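Local coordinates for malonyl CoA-acyl carrier protein transacylase (Synechocystis sp. PCC 6803 substr. Kazusa, PDB 4RR5), which catalyses transfer of the malonyl group from malonyl-CoA to holo-acyl carrier protein, yielding malonyl-ACP and free CoA for fatty acid biosynthesis, at residues G285-D288 against D289-L293. Residues are numbered along the deposited sequence; the frame is centred on the assembly and turned at random.
Sequences GQLD and DLNSL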
ATOM      1  N   GLY A 285     -11.565  -4.538   8.252  1.00 23.15           N
ATOM      2  CA  GLY A 285     -11.970  -3.959   6.984  1.00 24.15           C
ATOM      3  C   GLY A 285     -13.475  -3.942   6.794  1.00 27.60           C
ATOM      4  O   GLY A 285     -13.981  -3.586   5.726  1.00 28.03           O
ATOM      5  N   GLN A 286     -14.195  -4.348   7.831  1.00 29.63           N
ATOM      6  CA  GLN A 286     -15.658  -4.329   7.819  1.00 31.26           C
ATOM      7  C   GLN A 286     -16.166  -3.918   9.168  1.00 28.33           C
ATOM      8  O   GLN A 286     -15.501  -4.140  10.184  1.00 29.38           O
ATOM      9  CB  GLN A 286     -16.251  -5.694   7.465  1.00 27.69           C
ATOM     10  CG  GLN A 286     -16.144  -6.055   6.023  1.00 35.91           C
ATOM     11  CD  GLN A 286     -16.570  -7.474   5.774  1.00 40.52           C
ATOM     12  OE1 GLN A 286     -16.712  -8.259   6.715  1.00 33.19           O
ATOM     13  NE2 GLN A 286     -16.798  -7.816   4.501  1.00 36.18           N
ATOM     14  N   LEU A 287     -17.361  -3.337   9.165  1.00 32.15           N
ATOM     15  CA  LEU A 287     -18.078  -2.999  10.385  1.00 32.54           C
ATOM     16  C   LEU A 287     -18.122  -4.187  11.363  1.00 32.63           C
ATOM     17  O   LEU A 287     -17.922  -4.017  12.567  1.00 31.88           O
ATOM     18  CB  LEU A 287     -19.492  -2.526  10.034  1.00 23.53           C
ATOM     19  CG  LEU A 287     -20.115  -1.580  11.053  1.00 27.75           C
ATOM     20  CD1 LEU A 287     -19.138  -0.432  11.340  1.00 28.13           C
ATOM     21  CD2 LEU A 287     -21.439  -1.057  10.535  1.00 27.33           C
ATOM     22  N   ASP A 288     -18.348  -5.390  10.838  1.00 31.84           N
ATOM     23  CA  ASP A 288     -18.397  -6.583  11.682  1.00 34.44           C
ATOM     24  C   ASP A 288     -17.100  -6.810  12.455  1.00 37.41           C
ATOM     25  O   ASP A 288     -17.131  -7.252  13.605  1.00 41.12           O
ATOM     26  CB  ASP A 288     -18.724  -7.821  10.843  1.00 41.84           C
ATOM     27  CG  ASP A 288     -19.428  -8.903  11.655  1.00 56.49           C
ATOM     28  OD1 ASP A 288     -19.146  -9.027  12.877  1.00 56.72           O
ATOM     29  OD2 ASP A 288     -20.278  -9.612  11.072  1.00 52.34           O
ATOM     30  N   ASP A 289     -15.967  -6.503  11.824  1.00 35.82           N
ATOM     31  CA  ASP A 289     -14.670  -6.573  12.487  1.00 32.16           C
ATOM     32  C   ASP A 289     -14.601  -5.558  13.609  1.00 31.62           C
ATOM     33  O   ASP A 289     -14.117  -5.850  14.698  1.00 35.65           O
ATOM     34  CB  ASP A 289     -13.520  -6.307  11.504  1.00 31.98           C
ATOM     35  CG  ASP A 289     -13.562  -7.205  10.297  1.00 30.22           C
ATOM     36  OD1 ASP A 289     -13.850  -8.401  10.471  1.00 35.74           O
ATOM     37  OD2 ASP A 289     -13.310  -6.714   9.176  1.00 26.26           O
ATOM     38  N   LEU A 290     -15.055  -4.344  13.323  1.00 30.35           N
ATOM     39  CA  LEU A 290     -14.955  -3.254  14.283  1.00 33.34           C
ATOM     40  C   LEU A 290     -15.732  -3.570  15.550  1.00 38.21           C
ATOM     41  O   LEU A 290     -15.313  -3.234  16.665  1.00 37.43           O
ATOM     42  CB  LEU A 290     -15.476  -1.955  13.671  1.00 32.44           C
ATOM     43  CG  LEU A 290     -14.536  -1.175  12.756  1.00 34.61           C
ATOM     44  CD1 LEU A 290     -15.324  -0.146  11.949  1.00 27.25           C
ATOM     45  CD2 LEU A 290     -13.434  -0.513  13.582  1.00 30.27           C
ATOM     46  N   ASN A 291     -16.874  -4.224  15.359  1.00 38.91           N
ATOM     47  CA  ASN A 291     -17.816  -4.441  16.444  1.00 40.47           C
ATOM     48  C   ASN A 291     -17.347  -5.484  17.454  1.00 36.60           C
ATOM     49  O   ASN A 291     -17.800  -5.483  18.595  1.00 37.81           O
ATOM     50  CB  ASN A 291     -19.177  -4.825  15.861  1.00 38.94           C
ATOM     51  CG  ASN A 291     -19.793  -3.700  15.056  1.00 34.16           C
ATOM     52  OD1 ASN A 291     -19.392  -2.536  15.195  1.00 31.41           O
ATOM     53  ND2 ASN A 291     -20.781  -4.034  14.221  1.00 28.83           N
ATOM     54  N   SER A 292     -16.423  -6.349  17.029  1.00 40.29           N
ATOM     55  CA  SER A 292     -15.862  -7.394  17.882  1.00 34.95           C
ATOM     56  C   SER A 292     -14.715  -6.854  18.704  1.00 42.01           C
ATOM     57  O   SER A 292     -14.026  -7.602  19.390  1.00 51.87           O
ATOM     58  CB  SER A 292     -15.376  -8.565  17.046  1.00 35.90           C
ATOM     59  OG  SER A 292     -16.323  -8.896  16.047  1.00 45.07           O
ATOM     60  N   LEU A 293     -14.521  -5.546  18.610  1.00 41.75           N
ATOM     61  CA  LEU A 293     -13.440  -4.859  19.283  1.00 44.69           C
ATOM     62  C   LEU A 293     -12.094  -5.337  18.741  1.00 51.04           C
ATOM     63  O   LEU A 293     -11.609  -4.835  17.719  1.00 47.72           O
ATOM     64  CB  LEU A 293     -13.534  -5.054  20.804  1.00 40.69           C
ATOM     65  CG  LEU A 293     -14.182  -3.866  21.525  1.00 45.32           C
ATOM     66  CD1 LEU A 293     -15.593  -3.592  20.985  1.00 46.08           C
ATOM     67  CD2 LEU A 293     -14.191  -4.055  23.041  1.00 39.80           C
TER
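Asp289 OD2 is gripped by two consecutive backbone amides at the entry to the short helix 287-291. The bond from Gly285 N to Asp289 OD2 is 2.9 Å long and nearly straight. It arrives on the anti side of the carboxylate, tilted 22° out of its plane. The bond from Gln286 N to the same oxygen is weak and bent. With CG beside the backbone N and anti to the carbonyl carbon (chi1 -54°), the Asp289 carboxylate is directed back toward the residues that lead into the helix. Gln286 CB rests 3.6 Å from Asp289 OD2. With an alanine at this position in place of Asp289, the amides of Gly285 and Gln286 would probably lose their shared acceptor, and the residues before the helix would be freer to turn. Gln286, the N-cap residue, offers its carbonyl to the same turn: Leu290 N donates to Gln286 O at 3.2 Å, while the bond from Asp289 N is weak. One residue on, Asn291 N bonds to Leu287 O at 3.0 Å. At the far end, the hydroxyl of Ser292 folds back and donates through OG to Asp288 O at 3.1 Å, in the carbonyl plane. On another side of the turn, Leu287 CD1 meets Leu290 CD1 at 3.9 Å, their side chains crossing at a slant; Leu290 also packs on Leu70, Leu73 and Leu74 of helix 56-76. Asp20 accepts a hydrogen bond from Leu287 N. Following edge strand 280-284 of the parallel sheet, an N3 aspartate makes the N3-to-N-cap half of a capping box, weakly, at the start of a helix of little more than one turn.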